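Local coordinates for putative membrane protein COG4129 (Clostridium difficile, PDB 3KMI) that is of unknown function but probably acts as a membrane exporter of aromatic acids, this piece being its helical C-terminal domain, at residues L128-M139 and F158-V169. Sequence-based numbering, arbitrary orientation. Where two conformers were deposited one is given.
Sequences LLEELKRLMISM and FLCLTELKQFLV
Leu161 reaches across to helix 124-140 and lodges among Leu132, Leu135, Met136 and Met139 as a knob in a hole. One methyl, CD2, meets CD1 of Leu132 at 3.3 Å, closer than ordinary van der Waals contact, while CD1 lies against CG of Met136 and the selenium of Met139, both selenomethionines. Leu132 returns the insertion among Leu161, Leu164, Lys165 and Leu168: chi1 of -177° turns CG away from the backbone N, so that CD1 faces Leu161 and CD2 lies 3.4 Å from Lys165 N. Met136, a third knob, is set among Phe158, Leu161, Thr162 and Lys165, its extended chain running antiparallel alongside Leu161 to bring CE within 3.3 Å of Leu161 O. In the modelled conformer of Phe158, one of two, the Met136 selenium makes an oblique Met-aromatic contact with the ring. Further along, Leu129 passes Leu168, CD2 to CB 3.8 Å, and Leu128 lies crosswise to Leu168. This interlocking, without interhelical hydrogen bonds, joins two nearly antiparallel helices (170°) whose axes approach to 10.2 Å. Helix 103-117 packs on Leu135 and Met139, and Phe120 touches Leu128 and Leu168. Beyond, helix 148-176 meets helix 68-95 through Glu163 and the second subunit, where Thr162 hydrogen-bonds Tyr94.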
ATOM      1  N   LEU A 128     -10.394  10.503 -12.167  1.00  8.16           N
ATOM      2  CA  LEU A 128      -8.955  10.262 -11.960  1.00  8.62           C
ATOM      3  C   LEU A 128      -8.641   8.746 -11.948  1.00  8.48           C
ATOM      4  O   LEU A 128      -7.632   8.294 -12.514  1.00  7.82           O
ATOM      5  CB  LEU A 128      -8.482  10.966 -10.675  1.00  7.96           C
ATOM      6  CG  LEU A 128      -8.593  12.506 -10.704  1.00  8.87           C
ATOM      7  CD1 LEU A 128      -8.239  13.094  -9.353  1.00  7.06           C
ATOM      8  CD2 LEU A 128      -7.659  13.074 -11.818  1.00  7.40           C
ATOM      9  N   LEU A 129      -9.545   7.962 -11.365  1.00  8.69           N
ATOM     10  CA  LEU A 129      -9.385   6.506 -11.400  1.00  9.43           C
ATOM     11  C   LEU A 129      -9.440   5.939 -12.837  1.00  9.92           C
ATOM     12  O   LEU A 129      -8.620   5.085 -13.185  1.00 10.33           O
ATOM     13  CB  LEU A 129     -10.379   5.807 -10.448  1.00  9.55           C
ATOM     14  CG  LEU A 129     -10.117   5.967  -8.941  1.00  8.67           C
ATOM     15  CD1 LEU A 129     -11.406   5.784  -8.135  1.00 10.65           C
ATOM     16  CD2 LEU A 129      -9.016   5.017  -8.470  1.00  7.87           C
ATOM     17  N   GLU A 130     -10.395   6.407 -13.652  0.50 10.17           N
ATOM     18  CA  GLU A 130     -10.440   6.053 -15.088  0.50 10.53           C
ATOM     19  C   GLU A 130      -9.125   6.415 -15.792  0.50 10.84           C
ATOM     20  O   GLU A 130      -8.574   5.614 -16.562  0.50 10.32           O
ATOM     21  CB  GLU A 130     -11.591   6.764 -15.815  0.50 10.83           C
ATOM     22  CG  GLU A 130     -12.998   6.313 -15.450  0.50 10.92           C
ATOM     23  CD  GLU A 130     -14.058   7.321 -15.886  0.50 12.85           C
ATOM     24  OE1 GLU A 130     -14.736   7.898 -15.003  0.50 13.55           O
ATOM     25  OE2 GLU A 130     -14.196   7.562 -17.111  0.50 13.32           O
ATOM     26  N   GLU A 131      -8.628   7.625 -15.517  1.00 10.67           N
ATOM     27  CA  GLU A 131      -7.391   8.120 -16.153  1.00 10.85           C
ATOM     28  C   GLU A 131      -6.227   7.237 -15.752  1.00 10.84           C
ATOM     29  O   GLU A 131      -5.390   6.877 -16.589  1.00 11.48           O
ATOM     30  CB  GLU A 131      -7.110   9.586 -15.800  1.00 10.82           C
ATOM     31  CG  GLU A 131      -5.837  10.175 -16.441  1.00 11.25           C
ATOM     32  CD  GLU A 131      -5.663  11.705 -16.189  1.00 15.22           C
ATOM     33  OE1 GLU A 131      -6.558  12.330 -15.573  1.00 13.76           O
ATOM     34  OE2 GLU A 131      -4.622  12.279 -16.621  1.00 15.38           O
ATOM     35  N   LEU A 132      -6.184   6.873 -14.474  1.00 11.51           N
ATOM     36  CA  LEU A 132      -5.176   5.927 -13.980  1.00 12.31           C
ATOM     37  C   LEU A 132      -5.246   4.569 -14.701  1.00 12.82           C
ATOM     38  O   LEU A 132      -4.200   4.003 -15.084  1.00 12.68           O
ATOM     39  CB  LEU A 132      -5.286   5.749 -12.446  1.00 11.87           C
ATOM     40  CG  LEU A 132      -4.262   4.851 -11.779  1.00 14.61           C
ATOM     41  CD1 LEU A 132      -2.850   5.267 -12.199  1.00 15.38           C
ATOM     42  CD2 LEU A 132      -4.390   4.999 -10.252  1.00 13.65           C
ATOM     43  N   LYS A 133      -6.460   4.045 -14.862  1.00 12.56           N
ATOM     44  CA  LYS A 133      -6.605   2.775 -15.548  1.00 14.34           C
ATOM     45  C   LYS A 133      -6.088   2.911 -16.993  1.00 14.16           C
ATOM     46  O   LYS A 133      -5.423   2.012 -17.517  1.00 14.40           O
ATOM     47  CB  LYS A 133      -8.061   2.296 -15.505  1.00 14.99           C
ATOM     48  CG  LYS A 133      -8.243   0.872 -16.035  1.00 18.42           C
ATOM     49  CD  LYS A 133      -9.702   0.527 -16.249  1.00 22.41           C
ATOM     50  CE  LYS A 133      -9.856  -0.743 -17.127  1.00 24.42           C
ATOM     51  NZ  LYS A 133      -8.891  -1.777 -16.647  1.00 26.32           N
ATOM     52  N   ARG A 134      -6.372   4.053 -17.624  1.00 14.06           N
ATOM     53  CA  ARG A 134      -5.863   4.314 -18.958  1.00 13.79           C
ATOM     54  C   ARG A 134      -4.324   4.341 -19.026  1.00 13.80           C
ATOM     55  O   ARG A 134      -3.728   3.823 -19.988  1.00 12.95           O
ATOM     56  CB  ARG A 134      -6.501   5.581 -19.543  1.00 14.14           C
ATOM     57  CG  ARG A 134      -7.978   5.392 -19.936  1.00 15.11           C
ATOM     58  CD  ARG A 134      -8.429   6.469 -20.970  1.00 19.39           C
ATOM     59  NE  ARG A 134      -8.136   7.811 -20.456  1.00 18.19           N
ATOM     60  CZ  ARG A 134      -8.949   8.516 -19.666  1.00 19.30           C
ATOM     61  NH1 ARG A 134     -10.138   8.031 -19.316  1.00 21.46           N
ATOM     62  NH2 ARG A 134      -8.585   9.720 -19.243  1.00 16.62           N
ATOM     63  N   LEU A 135      -3.679   4.894 -17.997  1.00 13.31           N
ATOM     64  CA  LEU A 135      -2.223   4.938 -17.947  1.00 14.06           C
ATOM     65  C   LEU A 135      -1.614   3.545 -17.700  1.00 15.20           C
ATOM     66  O   LEU A 135      -0.548   3.241 -18.226  1.00 15.40           O
ATOM     67  CB  LEU A 135      -1.745   5.922 -16.870  1.00 13.85           C
ATOM     68  CG  LEU A 135      -0.228   6.168 -16.771  1.00 14.21           C
ATOM     69  CD1 LEU A 135       0.360   6.693 -18.060  1.00 14.70           C
ATOM     70  CD2 LEU A 135       0.100   7.144 -15.635  1.00 14.21           C
HETATM   71  N   MSE A 136      -2.284   2.723 -16.888  1.00 16.22           N
HETATM   72  CA  MSE A 136      -1.858   1.334 -16.646  1.00 17.12           C
HETATM   73  C   MSE A 136      -1.897   0.564 -17.969  1.00 17.58           C
HETATM   74  O   MSE A 136      -0.939  -0.131 -18.315  1.00 17.35           O
HETATM   75  CB  MSE A 136      -2.746   0.618 -15.599  1.00 17.22           C
HETATM   76  CG  MSE A 136      -2.731   1.175 -14.151  1.00 19.97           C
HETATM   77 SE   MSE A 136      -3.586  -0.023 -12.835  0.40 24.96          SE
HETATM   78  CE  MSE A 136      -3.113   0.938 -11.156  1.00 21.49           C
ATOM     79  N   ILE A 137      -3.002   0.693 -18.708  1.00 17.79           N
ATOM     80  CA  ILE A 137      -3.143  -0.006 -20.000  1.00 18.47           C
ATOM     81  C   ILE A 137      -2.079   0.471 -20.989  1.00 19.10           C
ATOM     82  O   ILE A 137      -1.497  -0.336 -21.716  1.00 18.75           O
ATOM     83  CB  ILE A 137      -4.572   0.143 -20.621  1.00 18.73           C
ATOM     84  CG1 ILE A 137      -5.629  -0.545 -19.744  1.00 18.82           C
ATOM     85  CG2 ILE A 137      -4.628  -0.410 -22.089  1.00 18.38           C
ATOM     86  CD1 ILE A 137      -7.077  -0.231 -20.172  1.00 22.18           C
ATOM     87  N   SER A 138      -1.808   1.778 -20.985  1.00 19.90           N
ATOM     88  CA  SER A 138      -0.853   2.380 -21.919  1.00 20.76           C
ATOM     89  C   SER A 138       0.572   1.966 -21.593  1.00 20.73           C
ATOM     90  O   SER A 138       1.346   1.666 -22.494  1.00 20.79           O
ATOM     91  CB  SER A 138      -0.991   3.910 -21.948  1.00 21.35           C
ATOM     92  OG  SER A 138       0.172   4.545 -22.463  1.00 22.48           O
HETATM   93  N   MSE A 139       0.925   1.956 -20.309  1.00 20.82           N
HETATM   94  CA  MSE A 139       2.257   1.495 -19.922  1.00 21.22           C
HETATM   95  C   MSE A 139       2.449   0.021 -20.275  1.00 21.86           C
HETATM   96  O   MSE A 139       3.527  -0.374 -20.705  1.00 21.74           O
HETATM   97  CB  MSE A 139       2.523   1.711 -18.437  1.00 20.85           C
HETATM   98  CG  MSE A 139       2.973   3.113 -18.053  1.00 18.84           C
HETATM   99 SE   MSE A 139       3.356   3.101 -16.163  0.40 16.94          SE
HETATM  100  CE  MSE A 139       4.677   1.643 -16.241  1.00 15.55           C
ATOM    101  N   PHE A 158       5.125   1.136 -12.709  0.50  9.77           N
ATOM    102  CA  PHE A 158       3.861   0.418 -12.547  0.50 10.30           C
ATOM    103  C   PHE A 158       3.467   0.261 -11.067  0.50  9.97           C
ATOM    104  O   PHE A 158       2.276   0.285 -10.727  0.50 10.37           O
ATOM    105  CB  PHE A 158       3.904  -0.948 -13.237  0.50 10.43           C
ATOM    106  CG  PHE A 158       2.546  -1.523 -13.496  0.50 10.60           C
ATOM    107  CD1 PHE A 158       1.813  -1.123 -14.607  0.50 10.27           C
ATOM    108  CD2 PHE A 158       1.992  -2.442 -12.628  0.50 11.30           C
ATOM    109  CE1 PHE A 158       0.555  -1.631 -14.847  0.50 10.94           C
ATOM    110  CE2 PHE A 158       0.732  -2.964 -12.860  0.50 12.19           C
ATOM    111  CZ  PHE A 158       0.014  -2.560 -13.977  0.50 12.91           C
ATOM    112  N   LEU A 159       4.465   0.103 -10.201  1.00  9.22           N
ATOM    113  CA  LEU A 159       4.212   0.033  -8.746  1.00  9.67           C
ATOM    114  C   LEU A 159       3.673   1.357  -8.207  1.00  9.24           C
ATOM    115  O   LEU A 159       2.870   1.367  -7.241  1.00  8.62           O
ATOM    116  CB  LEU A 159       5.470  -0.388  -7.964  1.00  8.38           C
ATOM    117  CG  LEU A 159       6.015  -1.810  -8.151  1.00  8.19           C
ATOM    118  CD1 LEU A 159       7.515  -1.839  -7.943  1.00  6.18           C
ATOM    119  CD2 LEU A 159       5.303  -2.777  -7.261  1.00  7.02           C
ATOM    120  N   CYS A 160       4.139   2.455  -8.808  1.00  9.93           N
ATOM    121  CA  CYS A 160       3.561   3.795  -8.519  1.00  9.92           C
ATOM    122  C   CYS A 160       2.053   3.867  -8.797  1.00 11.41           C
ATOM    123  O   CYS A 160       1.299   4.392  -7.979  1.00 11.66           O
ATOM    124  CB  CYS A 160       4.298   4.865  -9.286  1.00  9.81           C
ATOM    125  SG  CYS A 160       5.941   5.141  -8.603  1.00 11.21           S
ATOM    126  N   LEU A 161       1.620   3.311  -9.936  1.00 11.14           N
ATOM    127  CA  LEU A 161       0.197   3.296 -10.291  1.00 11.93           C
ATOM    128  C   LEU A 161      -0.628   2.510  -9.274  1.00 11.38           C
ATOM    129  O   LEU A 161      -1.764   2.908  -8.932  1.00 11.74           O
ATOM    130  CB  LEU A 161      -0.026   2.730 -11.710  1.00 11.52           C
ATOM    131  CG  LEU A 161       0.697   3.481 -12.829  1.00 12.01           C
ATOM    132  CD1 LEU A 161       0.281   2.938 -14.180  1.00 15.18           C
ATOM    133  CD2 LEU A 161       0.397   4.957 -12.728  1.00 13.71           C
ATOM    134  N   THR A 162      -0.052   1.419  -8.764  1.00 11.08           N
ATOM    135  CA  THR A 162      -0.713   0.650  -7.715  1.00 10.46           C
ATOM    136  C   THR A 162      -0.976   1.505  -6.493  1.00  9.31           C
ATOM    137  O   THR A 162      -2.088   1.514  -5.965  1.00 10.00           O
ATOM    138  CB  THR A 162       0.081  -0.626  -7.339  1.00 10.77           C
ATOM    139  OG1 THR A 162       0.138  -1.483  -8.491  1.00 10.86           O
ATOM    140  CG2 THR A 162      -0.613  -1.348  -6.257  1.00 11.17           C
ATOM    141  N   GLU A 163       0.037   2.220  -6.045  1.00  8.56           N
ATOM    142  CA  GLU A 163      -0.085   3.084  -4.862  1.00  9.61           C
ATOM    143  C   GLU A 163      -1.082   4.224  -5.128  1.00  8.61           C
ATOM    144  O   GLU A 163      -1.951   4.524  -4.294  1.00  8.85           O
ATOM    145  CB  GLU A 163       1.285   3.652  -4.453  1.00  8.61           C
ATOM    146  CG  GLU A 163       2.263   2.577  -3.980  1.00 10.23           C
ATOM    147  CD  GLU A 163       1.763   1.788  -2.757  1.00 10.26           C
ATOM    148  OE1 GLU A 163       1.138   2.356  -1.824  1.00  8.41           O
ATOM    149  OE2 GLU A 163       2.003   0.568  -2.729  1.00 14.79           O
ATOM    150  N   LEU A 164      -1.009   4.795  -6.324  1.00  8.85           N
ATOM    151  CA  LEU A 164      -1.900   5.880  -6.685  1.00  9.60           C
ATOM    152  C   LEU A 164      -3.369   5.481  -6.720  1.00  9.82           C
ATOM    153  O   LEU A 164      -4.230   6.309  -6.451  1.00 11.07           O
ATOM    154  CB  LEU A 164      -1.485   6.521  -8.021  1.00  9.94           C
ATOM    155  CG  LEU A 164      -0.234   7.398  -7.973  1.00 10.05           C
ATOM    156  CD1 LEU A 164       0.044   7.837  -9.447  1.00 11.07           C
ATOM    157  CD2 LEU A 164      -0.457   8.670  -7.092  1.00  7.57           C
ATOM    158  N   LYS A 165      -3.679   4.240  -7.060  1.00  9.91           N
ATOM    159  CA  LYS A 165      -5.076   3.812  -7.070  1.00  9.81           C
ATOM    160  C   LYS A 165      -5.628   3.875  -5.652  1.00  9.53           C
ATOM    161  O   LYS A 165      -6.712   4.398  -5.424  1.00  9.61           O
ATOM    162  CB  LYS A 165      -5.232   2.394  -7.637  1.00  9.10           C
ATOM    163  CG  LYS A 165      -6.673   1.995  -7.905  1.00 10.08           C
ATOM    164  CD  LYS A 165      -6.728   0.591  -8.525  1.00 11.13           C
ATOM    165  CE  LYS A 165      -8.136   0.163  -8.862  1.00 12.09           C
ATOM    166  NZ  LYS A 165      -8.069  -1.123  -9.576  1.00 12.29           N
ATOM    167  N   GLN A 166      -4.879   3.330  -4.700  1.00 10.24           N
ATOM    168  CA  GLN A 166      -5.328   3.382  -3.305  1.00  9.69           C
ATOM    169  C   GLN A 166      -5.368   4.811  -2.779  1.00  9.11           C
ATOM    170  O   GLN A 166      -6.281   5.147  -2.066  1.00  9.00           O
ATOM    171  CB  GLN A 166      -4.506   2.501  -2.379  1.00 10.25           C
ATOM    172  CG  GLN A 166      -5.266   2.329  -1.031  1.00 13.70           C
ATOM    173  CD  GLN A 166      -6.705   1.736  -1.197  1.00 18.51           C
ATOM    174  OE1 GLN A 166      -6.911   0.707  -1.865  1.00 19.95           O
ATOM    175  NE2 GLN A 166      -7.686   2.380  -0.561  1.00 20.03           N
ATOM    176  N   PHE A 167      -4.395   5.653  -3.153  1.00  9.59           N
ATOM    177  CA  PHE A 167      -4.459   7.085  -2.826  1.00  9.02           C
ATOM    178  C   PHE A 167      -5.771   7.754  -3.273  1.00  9.85           C
ATOM    179  O   PHE A 167      -6.404   8.512  -2.512  1.00  9.58           O
ATOM    180  CB  PHE A 167      -3.264   7.834  -3.448  1.00  9.79           C
ATOM    181  CG  PHE A 167      -3.165   9.264  -3.006  1.00  9.90           C
ATOM    182  CD1 PHE A 167      -2.380   9.601  -1.907  1.00  9.63           C
ATOM    183  CD2 PHE A 167      -3.897  10.273  -3.667  1.00  9.12           C
ATOM    184  CE1 PHE A 167      -2.280  10.884  -1.482  1.00  8.18           C
ATOM    185  CE2 PHE A 167      -3.831  11.568  -3.244  1.00  8.64           C
ATOM    186  CZ  PHE A 167      -3.006  11.890  -2.142  1.00  9.01           C
ATOM    187  N   LEU A 168      -6.210   7.455  -4.489  1.00  8.78           N
ATOM    188  CA  LEU A 168      -7.421   8.076  -5.019  1.00  9.54           C
ATOM    189  C   LEU A 168      -8.665   7.514  -4.351  1.00  9.79           C
ATOM    190  O   LEU A 168      -9.617   8.249  -4.128  1.00  9.98           O
ATOM    191  CB  LEU A 168      -7.528   7.926  -6.552  1.00  8.52           C
ATOM    192  CG  LEU A 168      -6.514   8.741  -7.378  1.00  8.33           C
ATOM    193  CD1 LEU A 168      -6.419   8.221  -8.838  1.00  4.94           C
ATOM    194  CD2 LEU A 168      -6.821  10.275  -7.363  1.00  6.58           C
ATOM    195  N   VAL A 169      -8.634   6.228  -3.999  1.00 10.45           N
ATOM    196  CA  VAL A 169      -9.761   5.606  -3.300  1.00 11.06           C
ATOM    197  C   VAL A 169      -9.904   6.267  -1.940  1.00 10.90           C
ATOM    198  O   VAL A 169     -11.038   6.548  -1.493  1.00 10.37           O
ATOM    199  CB  VAL A 169      -9.584   4.077  -3.166  1.00 11.56           C
ATOM    200  CG1 VAL A 169     -10.606   3.465  -2.173  1.00 12.16           C
ATOM    201  CG2 VAL A 169      -9.668   3.423  -4.547  1.00  9.72           C
TER